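Local coordinates for protein ribosomal RNA small subunit methyltransferase D (Escherichia coli, PDB 2FPO) that methylates N2 of guanine 966 of 16S rRNA in the assembled 30S particle, using S-adenosyl-L-methionine as methyl donor, at residues A[12-17]-A[26-31]; A[54-59]-A[122-127]; A[140-145]-A[168-173]. All blocks are in the same frame, centred on the assembly; numbering follows the deposited sequence.

Interaction 1 (A[12-17]-A[26-31]); sequences GQIRII and LPVPDS
Gly12 to Ile14 pair with Leu26 to Val28 as the two arms of an N-terminal antiparallel beta hairpin. This small two-stranded sheet is separate from the central sheet of the Rossmann-like methyltransferase fold and packs on its helices. Ile14 and Leu26 form a hydrogen-bonded pair. Ile14 N gives its proton to Leu26 O at 2.8 Å, and Leu26 N returns a bond to Ile14 O at 2.9 Å. Gln13 and Pro27 form the neighbouring non-hydrogen-bonded pair. Their side chains share the face turned away from Ile14 and Leu26. Pro27 lacks an N-H, but in a non-hydrogen-bonded pair none is needed across the strands. Beyond them, Val28 N bonds to Gly12 O at 2.8 Å. Pro27 O is taken by Asn96 ND2 of helix 87-99. Gly12 CA also makes a CA-H...O contact with Val28 O.

The other face carries Ile14 and Leu26. Leu26 is buried against Leu70 of helix 67-74 and Asn96 of helix 87-99. Its CD1 meets Ile16 CD1 at 4.1 Å, which carries the apolar contact past the paired residues. Ile14 turns CG1 beside its own backbone N (chi1 -78°), and this branch faces Val28. The two side chains cross at about a right angle, with Ile14 CG1 tightly packed at 3.3 Å from Val28 CG1 and 3.6 Å from Val28 CG2.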
loop_
_atom_site.group_PDB
_atom_site.type_symbol
_atom_site.label_atom_id
_atom_site.label_comp_id
_atom_site.label_asym_id
_atom_site.label_seq_id
_atom_site.Cartn_x
_atom_site.Cartn_y
_atom_site.Cartn_z
ATOM N N GLY A 12 -16.202 -13.504 1.186
ATOM C CA GLY A 12 -15.206 -12.526 1.756
ATOM C C GLY A 12 -15.801 -11.143 1.923
ATOM O O GLY A 12 -16.471 -10.631 1.014
ATOM N N GLN A 13 -15.571 -10.553 3.101
ATOM C CA GLN A 13 -15.973 -9.177 3.401
ATOM C C GLN A 13 -14.759 -8.375 3.877
ATOM O O GLN A 13 -13.912 -8.889 4.625
ATOM C CB GLN A 13 -17.041 -9.133 4.495
ATOM C CG GLN A 13 -18.340 -9.901 4.222
ATOM C CD GLN A 13 -19.546 -8.986 4.025
ATOM O OE1 GLN A 13 -20.081 -8.865 2.923
ATOM N NE2 GLN A 13 -19.975 -8.338 5.096
ATOM N N ILE A 14 -14.690 -7.119 3.431
ATOM C CA ILE A 14 -13.709 -6.133 3.892
ATOM C C ILE A 14 -14.498 -5.034 4.579
ATOM O O ILE A 14 -15.489 -4.550 4.029
ATOM C CB ILE A 14 -12.885 -5.550 2.688
ATOM C CG1 ILE A 14 -11.801 -6.528 2.246
ATOM C CG2 ILE A 14 -12.220 -4.209 3.020
ATOM C CD1 ILE A 14 -11.043 -7.224 3.356
ATOM N N ARG A 15 -14.092 -4.644 5.788
ATOM C CA ARG A 15 -14.735 -3.489 6.409
ATOM C C ARG A 15 -13.778 -2.298 6.388
ATOM O O ARG A 15 -12.620 -2.434 6.756
ATOM C CB ARG A 15 -15.259 -3.796 7.823
ATOM C CG ARG A 15 -16.358 -2.814 8.269
ATOM C CD ARG A 15 -16.753 -2.956 9.759
ATOM N NE ARG A 15 -15.576 -3.164 10.604
ATOM C CZ ARG A 15 -15.532 -2.993 11.922
ATOM N NH1 ARG A 15 -16.607 -2.582 12.598
ATOM N NH2 ARG A 15 -14.392 -3.229 12.564
ATOM N N ILE A 16 -14.266 -1.160 5.893
ATOM C CA ILE A 16 -13.543 0.100 5.940
ATOM C C ILE A 16 -13.750 0.716 7.339
ATOM O O ILE A 16 -14.870 1.023 7.752
ATOM C CB ILE A 16 -13.959 1.055 4.810
ATOM C CG1 ILE A 16 -13.507 0.482 3.444
ATOM C CG2 ILE A 16 -13.347 2.442 5.039
ATOM C CD1 ILE A 16 -13.995 1.239 2.236
ATOM N N ILE A 17 -12.659 0.861 8.077
ATOM C CA ILE A 17 -12.798 1.221 9.481
ATOM C C ILE A 17 -12.741 2.718 9.759
ATOM O O ILE A 17 -13.044 3.136 10.874
ATOM C CB ILE A 17 -11.809 0.453 10.377
ATOM C CG1 ILE A 17 -10.389 0.659 9.894
ATOM C CG2 ILE A 17 -12.182 -1.038 10.446
ATOM C CD1 ILE A 17 -9.384 0.560 10.983
ATOM N N LEU A 26 -17.661 -4.358 2.070
ATOM C CA LEU A 26 -17.431 -4.688 0.640
ATOM C C LEU A 26 -17.015 -6.152 0.407
ATOM O O LEU A 26 -16.239 -6.697 1.181
ATOM C CB LEU A 26 -16.351 -3.764 0.033
ATOM C CG LEU A 26 -16.569 -2.246 -0.034
ATOM C CD1 LEU A 26 -15.271 -1.582 -0.377
ATOM C CD2 LEU A 26 -17.652 -1.817 -1.024
ATOM N N PRO A 27 -17.520 -6.790 -0.676
ATOM C CA PRO A 27 -17.203 -8.202 -0.959
ATOM C C PRO A 27 -15.810 -8.393 -1.572
ATOM O O PRO A 27 -15.447 -7.669 -2.493
ATOM C CB PRO A 27 -18.265 -8.587 -1.979
ATOM C CG PRO A 27 -18.465 -7.333 -2.740
ATOM C CD PRO A 27 -18.423 -6.236 -1.699
ATOM N N VAL A 28 -15.034 -9.338 -1.046
ATOM C CA VAL A 28 -13.730 -9.674 -1.619
ATOM C C VAL A 28 -13.642 -11.165 -1.835
ATOM O O VAL A 28 -13.549 -11.927 -0.875
ATOM C CB VAL A 28 -12.507 -9.142 -0.809
ATOM C CG1 VAL A 28 -12.495 -7.635 -0.829
ATOM C CG2 VAL A 28 -12.485 -9.697 0.629
ATOM N N PRO A 29 -13.600 -11.580 -3.111
ATOM C CA PRO A 29 -14.057 -12.889 -3.559
ATOM C C PRO A 29 -13.287 -14.074 -2.964
ATOM O O PRO A 29 -12.334 -13.892 -2.199
ATOM C CB PRO A 29 -13.861 -12.818 -5.083
ATOM C CG PRO A 29 -12.739 -11.826 -5.274
ATOM C CD PRO A 29 -12.998 -10.797 -4.213
ATOM N N ASP A 30 -13.736 -15.272 -3.336
ATOM C CA ASP A 30 -13.190 -16.558 -2.887
ATOM C C ASP A 30 -11.753 -16.859 -3.368
ATOM O O ASP A 30 -11.551 -17.608 -4.332
ATOM C CB ASP A 30 -14.148 -17.693 -3.309
ATOM C CG ASP A 30 -14.789 -17.461 -4.696
ATOM O OD1 ASP A 30 -14.417 -16.499 -5.413
ATOM O OD2 ASP A 30 -15.687 -18.248 -5.070
ATOM N N SER A 31 -10.764 -16.283 -2.684
ATOM C CA SER A 31 -9.349 -16.578 -2.946
ATOM C C SER A 31 -8.459 -16.090 -1.804
ATOM O O SER A 31 -8.877 -15.280 -0.974
ATOM C CB SER A 31 -8.880 -15.992 -4.296
ATOM O OG SER A 31 -8.776 -14.579 -4.253
#

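Interaction 2 (A[54-59]-A[122-127]); sequences VDAQCL and PHNIVF
The His123 ring has Leu59 CB over the centre of one face, 3.6 Å from the ring centroid. This is a CH-pi contact, only 10° off the ring normal. A water lies at the ring edge, in its plane, 2.7 Å from His123 NE2. Gln57 C and Cys58 N also meet the ring edge in plane. The same water accepts a weak bond from Gln57 NE2 and so bridges the two side chains. The Gln57 amide is steeply inclined to the imidazole, with 70° between their planes. The His123 torsion (chi1 -66°) sets the ring beside its own backbone N and across the Gln57 to Leu59 strand. His123 ND1 has weak bonds to Thr121 O and Trp149 O.

Strands 57-60 and 123-128 run parallel at the centre of the seven-stranded methyltransferase sheet. They are neighbours in its 3-2-1-4-5-7-6 order. Ile125 N bonds to Gln57 O at 3.2 Å, Leu59 N to Ile125 O at 2.9 Å, and Phe127 N to Leu59 O at 2.9 Å. The chain turns a corner at Asn124, whose N reaches the same Gln57 O weakly.

On one face of the sheet, Ile125 CD1 meets Ala56 CB and Cys58 SG lies near Ile125 CB. Helix 39-53 covers Ile125 and Phe127 there. On the other face, the Leu59 and Val126 side chains run alongside each other, with Leu59 CD2 4.2 Å from Val126 CG1.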
loop_
_atom_site.group_PDB
_atom_site.type_symbol
_atom_site.label_atom_id
_atom_site.label_comp_id
_atom_site.label_asym_id
_atom_site.label_seq_id
_atom_site.Cartn_x
_atom_site.Cartn_y
_atom_site.Cartn_z
ATOM N N VAL A 54 -4.540 13.053 4.073
ATOM C CA VAL A 54 -5.425 13.953 3.311
ATOM C C VAL A 54 -4.643 14.520 2.138
ATOM O O VAL A 54 -3.546 15.064 2.311
ATOM C CB VAL A 54 -6.086 15.060 4.184
ATOM C CG1 VAL A 54 -6.996 16.051 3.326
ATOM C CG2 VAL A 54 -6.906 14.421 5.311
ATOM N N ASP A 55 -5.201 14.315 0.945
ATOM C CA ASP A 55 -4.635 14.758 -0.322
ATOM C C ASP A 55 -3.351 14.069 -0.718
ATOM O O ASP A 55 -2.669 14.561 -1.598
ATOM C CB ASP A 55 -4.432 16.295 -0.403
ATOM C CG ASP A 55 -5.742 17.080 -0.437
ATOM O OD1 ASP A 55 -6.799 16.507 -0.743
ATOM O OD2 ASP A 55 -5.700 18.301 -0.179
ATOM N N ALA A 56 -3.011 12.952 -0.077
ATOM C CA ALA A 56 -1.846 12.150 -0.485
ATOM C C ALA A 56 -2.086 11.399 -1.792
ATOM O O ALA A 56 -3.204 10.976 -2.062
ATOM C CB ALA A 56 -1.457 11.143 0.612
ATOM N N GLN A 57 -1.028 11.240 -2.590
ATOM C CA GLN A 57 -1.025 10.310 -3.707
ATOM C C GLN A 57 -0.432 8.993 -3.211
ATOM O O GLN A 57 0.717 8.948 -2.724
ATOM C CB GLN A 57 -0.231 10.886 -4.883
ATOM C CG GLN A 57 -1.126 11.595 -5.933
ATOM C CD GLN A 57 -2.012 10.616 -6.772
ATOM O OE1 GLN A 57 -2.930 11.053 -7.474
ATOM N NE2 GLN A 57 -1.731 9.301 -6.691
ATOM N N CYS A 58 -1.220 7.923 -3.344
ATOM C CA CYS A 58 -0.895 6.599 -2.799
ATOM C C CYS A 58 -0.721 5.542 -3.878
ATOM O O CYS A 58 -1.457 5.489 -4.875
ATOM C CB CYS A 58 -1.982 6.120 -1.820
ATOM S SG CYS A 58 -2.361 7.308 -0.521
ATOM N N LEU A 59 0.261 4.694 -3.674
ATOM C CA LEU A 59 0.451 3.571 -4.578
ATOM C C LEU A 59 0.439 2.294 -3.740
ATOM O O LEU A 59 1.178 2.171 -2.767
ATOM C CB LEU A 59 1.769 3.771 -5.348
ATOM C CG LEU A 59 2.297 2.567 -6.140
ATOM C CD1 LEU A 59 1.398 2.381 -7.395
ATOM C CD2 LEU A 59 3.782 2.809 -6.474
ATOM N N PRO A 122 5.914 10.240 -8.895
ATOM C CA PRO A 122 6.108 10.259 -7.438
ATOM C C PRO A 122 4.831 10.148 -6.579
ATOM O O PRO A 122 3.798 10.777 -6.864
ATOM C CB PRO A 122 6.816 11.595 -7.192
ATOM C CG PRO A 122 6.383 12.461 -8.358
ATOM C CD PRO A 122 6.281 11.520 -9.525
ATOM N N HIS A 123 4.925 9.336 -5.532
ATOM C CA HIS A 123 3.843 9.166 -4.560
ATOM C C HIS A 123 4.318 9.526 -3.156
ATOM O O HIS A 123 5.474 9.262 -2.782
ATOM C CB HIS A 123 3.318 7.723 -4.569
ATOM C CG HIS A 123 2.649 7.326 -5.846
ATOM N ND1 HIS A 123 3.352 6.965 -6.979
ATOM C CD2 HIS A 123 1.334 7.277 -6.182
ATOM C CE1 HIS A 123 2.493 6.676 -7.947
ATOM N NE2 HIS A 123 1.265 6.880 -7.497
ATOM N N ASN A 124 3.397 10.095 -2.384
ATOM C CA ASN A 124 3.593 10.450 -0.991
ATOM C C ASN A 124 3.569 9.232 -0.045
ATOM O O ASN A 124 4.272 9.219 0.990
ATOM C CB ASN A 124 2.477 11.423 -0.571
ATOM C CG ASN A 124 2.394 12.631 -1.476
ATOM O OD1 ASN A 124 3.277 13.506 -1.459
ATOM N ND2 ASN A 124 1.339 12.690 -2.288
ATOM N N ILE A 125 2.750 8.237 -0.393
ATOM C CA ILE A 125 2.545 7.037 0.435
ATOM C C ILE A 125 2.535 5.779 -0.420
ATOM O O ILE A 125 1.745 5.659 -1.366
ATOM C CB ILE A 125 1.198 7.134 1.255
ATOM C CG1 ILE A 125 1.191 8.376 2.174
ATOM C CG2 ILE A 125 0.863 5.818 2.004
ATOM C CD1 ILE A 125 -0.082 8.552 3.020
ATOM N N VAL A 126 3.375 4.822 -0.072
ATOM C CA VAL A 126 3.422 3.533 -0.800
ATOM C C VAL A 126 3.269 2.370 0.160
ATOM O O VAL A 126 3.886 2.355 1.245
ATOM C CB VAL A 126 4.728 3.374 -1.656
ATOM C CG1 VAL A 126 4.753 2.055 -2.468
ATOM C CG2 VAL A 126 4.919 4.563 -2.584
ATOM N N PHE A 127 2.430 1.414 -0.239
ATOM C CA PHE A 127 2.183 0.201 0.530
ATOM C C PHE A 127 2.886 -0.986 -0.134
ATOM O O PHE A 127 2.646 -1.279 -1.310
ATOM C CB PHE A 127 0.689 -0.107 0.638
ATOM C CG PHE A 127 -0.137 1.048 1.174
ATOM C CD1 PHE A 127 -0.072 1.414 2.528
ATOM C CD2 PHE A 127 -1.007 1.733 0.339
ATOM C CE1 PHE A 127 -0.845 2.511 3.017
ATOM C CE2 PHE A 127 -1.793 2.819 0.823
ATOM C CZ PHE A 127 -1.704 3.205 2.161
HETATM O O HOH W 1 -1.197 7.327 -8.563
#

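Interaction 3 (A[140-145]-A[168-173]); sequences TINLLE and TVPANW
Ile141 lays its CG2 methyl off-centre over one face of the Trp173 indole. The methyl stands 4.2 Å from the centroid of the six-membered ring, 21° off the normal, in a CH-pi contact. Pro170 CD lies off-centre over the same face. It touches Ile141 CG2 at 3.6 Å, and the methyl thus meets both rings. The CG2 branch is anti to the backbone N of Ile141, while CG1 comes close to Trp173 CZ3 and CH2. Ile141 CD1 makes a looser contact with Val169 CG1.

One helical turn later, Glu145 meets the indole at its edge. Trp173 NE1 donates to Glu145 OE1 at 2.9 Å with an N-H...O angle of 161°. The oxygen lies in the indole plane, but the carboxylate is steeply inclined to the ring. OE1 is approached on its anti side, somewhat out of the carboxylate plane. OE1 also forms a salt bridge with Arg191 of strand 184-191, which probably favours the charged carboxylate.

The contact packs helix 137-146 against the loop between strands 154-161 and 173-181, at the edge of the Rossmann-like methyltransferase sheet. The loop ends in a type I beta turn from Pro170 to Trp173, closed by Trp173 N to Pro170 O at 3.0 Å. This turn sets Asn172 beside the glutamate. Asn172 ND2 donates to Glu145 OE2 at 3.1 Å, meeting it from above the carboxylate plane. The amide and carboxylate planes are nearly perpendicular. The same ND2 bonds to Glu192 O, so the amide nitrogen has two acceptors. The Glu145 chain leaves anti to its N (chi1 180°) and bends at chi2, and its CG passes alongside Pro170 CG at 3.7 Å.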
loop_
_atom_site.group_PDB
_atom_site.type_symbol
_atom_site.label_atom_id
_atom_site.label_comp_id
_atom_site.label_asym_id
_atom_site.label_seq_id
_atom_site.Cartn_x
_atom_site.Cartn_y
_atom_site.Cartn_z
ATOM N N THR A 140 11.203 -4.823 -4.849
ATOM C CA THR A 140 10.163 -3.790 -4.963
ATOM C C THR A 140 10.690 -2.487 -4.396
ATOM O O THR A 140 10.584 -1.437 -5.012
ATOM C CB THR A 140 8.844 -4.226 -4.228
ATOM O OG1 THR A 140 8.321 -5.396 -4.867
ATOM C CG2 THR A 140 7.776 -3.125 -4.309
ATOM N N ILE A 141 11.261 -2.572 -3.202
ATOM C CA ILE A 141 11.911 -1.442 -2.544
ATOM C C ILE A 141 12.957 -0.736 -3.440
ATOM O O ILE A 141 12.985 0.491 -3.519
ATOM C CB ILE A 141 12.543 -1.908 -1.223
ATOM C CG1 ILE A 141 11.435 -2.042 -0.158
ATOM C CG2 ILE A 141 13.747 -0.981 -0.782
ATOM C CD1 ILE A 141 11.852 -2.873 1.084
ATOM N N ASN A 142 13.776 -1.512 -4.142
ATOM C CA ASN A 142 14.802 -0.894 -5.007
ATOM C C ASN A 142 14.218 -0.274 -6.253
ATOM O O ASN A 142 14.689 0.764 -6.699
ATOM C CB ASN A 142 15.878 -1.893 -5.393
ATOM C CG ASN A 142 16.808 -2.219 -4.244
ATOM O OD1 ASN A 142 17.304 -3.338 -4.148
ATOM N ND2 ASN A 142 17.073 -1.242 -3.391
ATOM N N LEU A 143 13.196 -0.915 -6.824
ATOM C CA LEU A 143 12.513 -0.360 -7.995
ATOM C C LEU A 143 11.807 0.938 -7.655
ATOM O O LEU A 143 11.882 1.885 -8.428
ATOM C CB LEU A 143 11.528 -1.363 -8.597
ATOM C CG LEU A 143 12.213 -2.563 -9.284
ATOM C CD1 LEU A 143 11.259 -3.737 -9.303
ATOM C CD2 LEU A 143 12.718 -2.252 -10.683
ATOM N N LEU A 144 11.133 0.978 -6.493
ATOM C CA LEU A 144 10.470 2.212 -6.015
ATOM C C LEU A 144 11.446 3.367 -5.945
ATOM O O LEU A 144 11.205 4.452 -6.477
ATOM C CB LEU A 144 9.763 2.003 -4.643
ATOM C CG LEU A 144 8.508 1.117 -4.639
ATOM C CD1 LEU A 144 8.068 0.866 -3.174
ATOM C CD2 LEU A 144 7.389 1.824 -5.463
ATOM N N GLU A 145 12.570 3.130 -5.290
ATOM C CA GLU A 145 13.629 4.139 -5.177
ATOM C C GLU A 145 14.305 4.515 -6.513
ATOM O O GLU A 145 14.677 5.659 -6.700
ATOM C CB GLU A 145 14.685 3.671 -4.176
ATOM C CG GLU A 145 15.878 4.632 -3.946
ATOM C CD GLU A 145 15.453 6.004 -3.447
ATOM O OE1 GLU A 145 14.485 6.084 -2.657
ATOM O OE2 GLU A 145 16.103 7.009 -3.842
ATOM N N THR A 168 16.860 -4.870 3.688
ATOM C CA THR A 168 17.802 -3.955 3.077
ATOM C C THR A 168 16.998 -2.825 2.421
ATOM O O THR A 168 16.089 -3.059 1.597
ATOM C CB THR A 168 18.749 -4.706 2.077
ATOM O OG1 THR A 168 19.384 -5.789 2.766
ATOM C CG2 THR A 168 19.861 -3.789 1.533
ATOM N N VAL A 169 17.299 -1.601 2.846
ATOM C CA VAL A 169 16.673 -0.413 2.287
ATOM C C VAL A 169 17.783 0.500 1.783
ATOM O O VAL A 169 18.910 0.414 2.273
ATOM C CB VAL A 169 15.725 0.293 3.334
ATOM C CG1 VAL A 169 14.559 -0.641 3.680
ATOM C CG2 VAL A 169 16.512 0.713 4.630
ATOM N N PRO A 170 17.482 1.369 0.799
ATOM C CA PRO A 170 18.516 2.329 0.362
ATOM C C PRO A 170 18.943 3.235 1.510
ATOM O O PRO A 170 18.217 3.372 2.498
ATOM C CB PRO A 170 17.809 3.138 -0.738
ATOM C CG PRO A 170 16.691 2.223 -1.207
ATOM C CD PRO A 170 16.228 1.535 0.032
ATOM N N ALA A 171 20.119 3.834 1.370
ATOM C CA ALA A 171 20.726 4.635 2.418
ATOM C C ALA A 171 19.906 5.871 2.796
ATOM O O ALA A 171 19.948 6.320 3.931
ATOM C CB ALA A 171 22.157 5.024 2.012
ATOM N N ASN A 172 19.158 6.416 1.840
ATOM C CA ASN A 172 18.285 7.568 2.117
ATOM C C ASN A 172 16.907 7.212 2.693
ATOM O O ASN A 172 16.044 8.093 2.842
ATOM C CB ASN A 172 18.128 8.444 0.865
ATOM C CG ASN A 172 17.515 7.698 -0.316
ATOM O OD1 ASN A 172 17.685 6.484 -0.467
ATOM N ND2 ASN A 172 16.809 8.425 -1.161
ATOM N N TRP A 173 16.691 5.934 3.012
ATOM C CA TRP A 173 15.477 5.506 3.742
ATOM C C TRP A 173 15.802 5.303 5.214
ATOM O O TRP A 173 16.768 4.606 5.566
ATOM C CB TRP A 173 14.966 4.164 3.224
ATOM C CG TRP A 173 14.345 4.147 1.877
ATOM C CD1 TRP A 173 14.714 4.874 0.774
ATOM C CD2 TRP A 173 13.271 3.297 1.457
ATOM N NE1 TRP A 173 13.909 4.541 -0.303
ATOM C CE2 TRP A 173 13.024 3.574 0.089
ATOM C CE3 TRP A 173 12.500 2.309 2.100
ATOM C CZ2 TRP A 173 12.032 2.912 -0.640
ATOM C CZ3 TRP A 173 11.486 1.662 1.360
ATOM C CH2 TRP A 173 11.280 1.966 0.010
#

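From the N terminus, interaction 1 closes first, as a short hairpin loop. Interaction 2 then joins strands 57-60 and 123-128 across a long excursion that includes strands 79-83 and 105-108. Interaction 3 follows, closing the loop from helix 137-146 through strand 154-161 to the start of strand 173-181. The three lie in series, and none nests in or crosses another. Interactions 1 and 3 are on opposite sides of the chain's centre, their centres about 31 Å apart. Interactions 2 and 3 touch: Leu144 of helix 137-146 packs on Leu59 and Val126. The central parallel strands are thereby joined to the helix that holds the 168-173 loop.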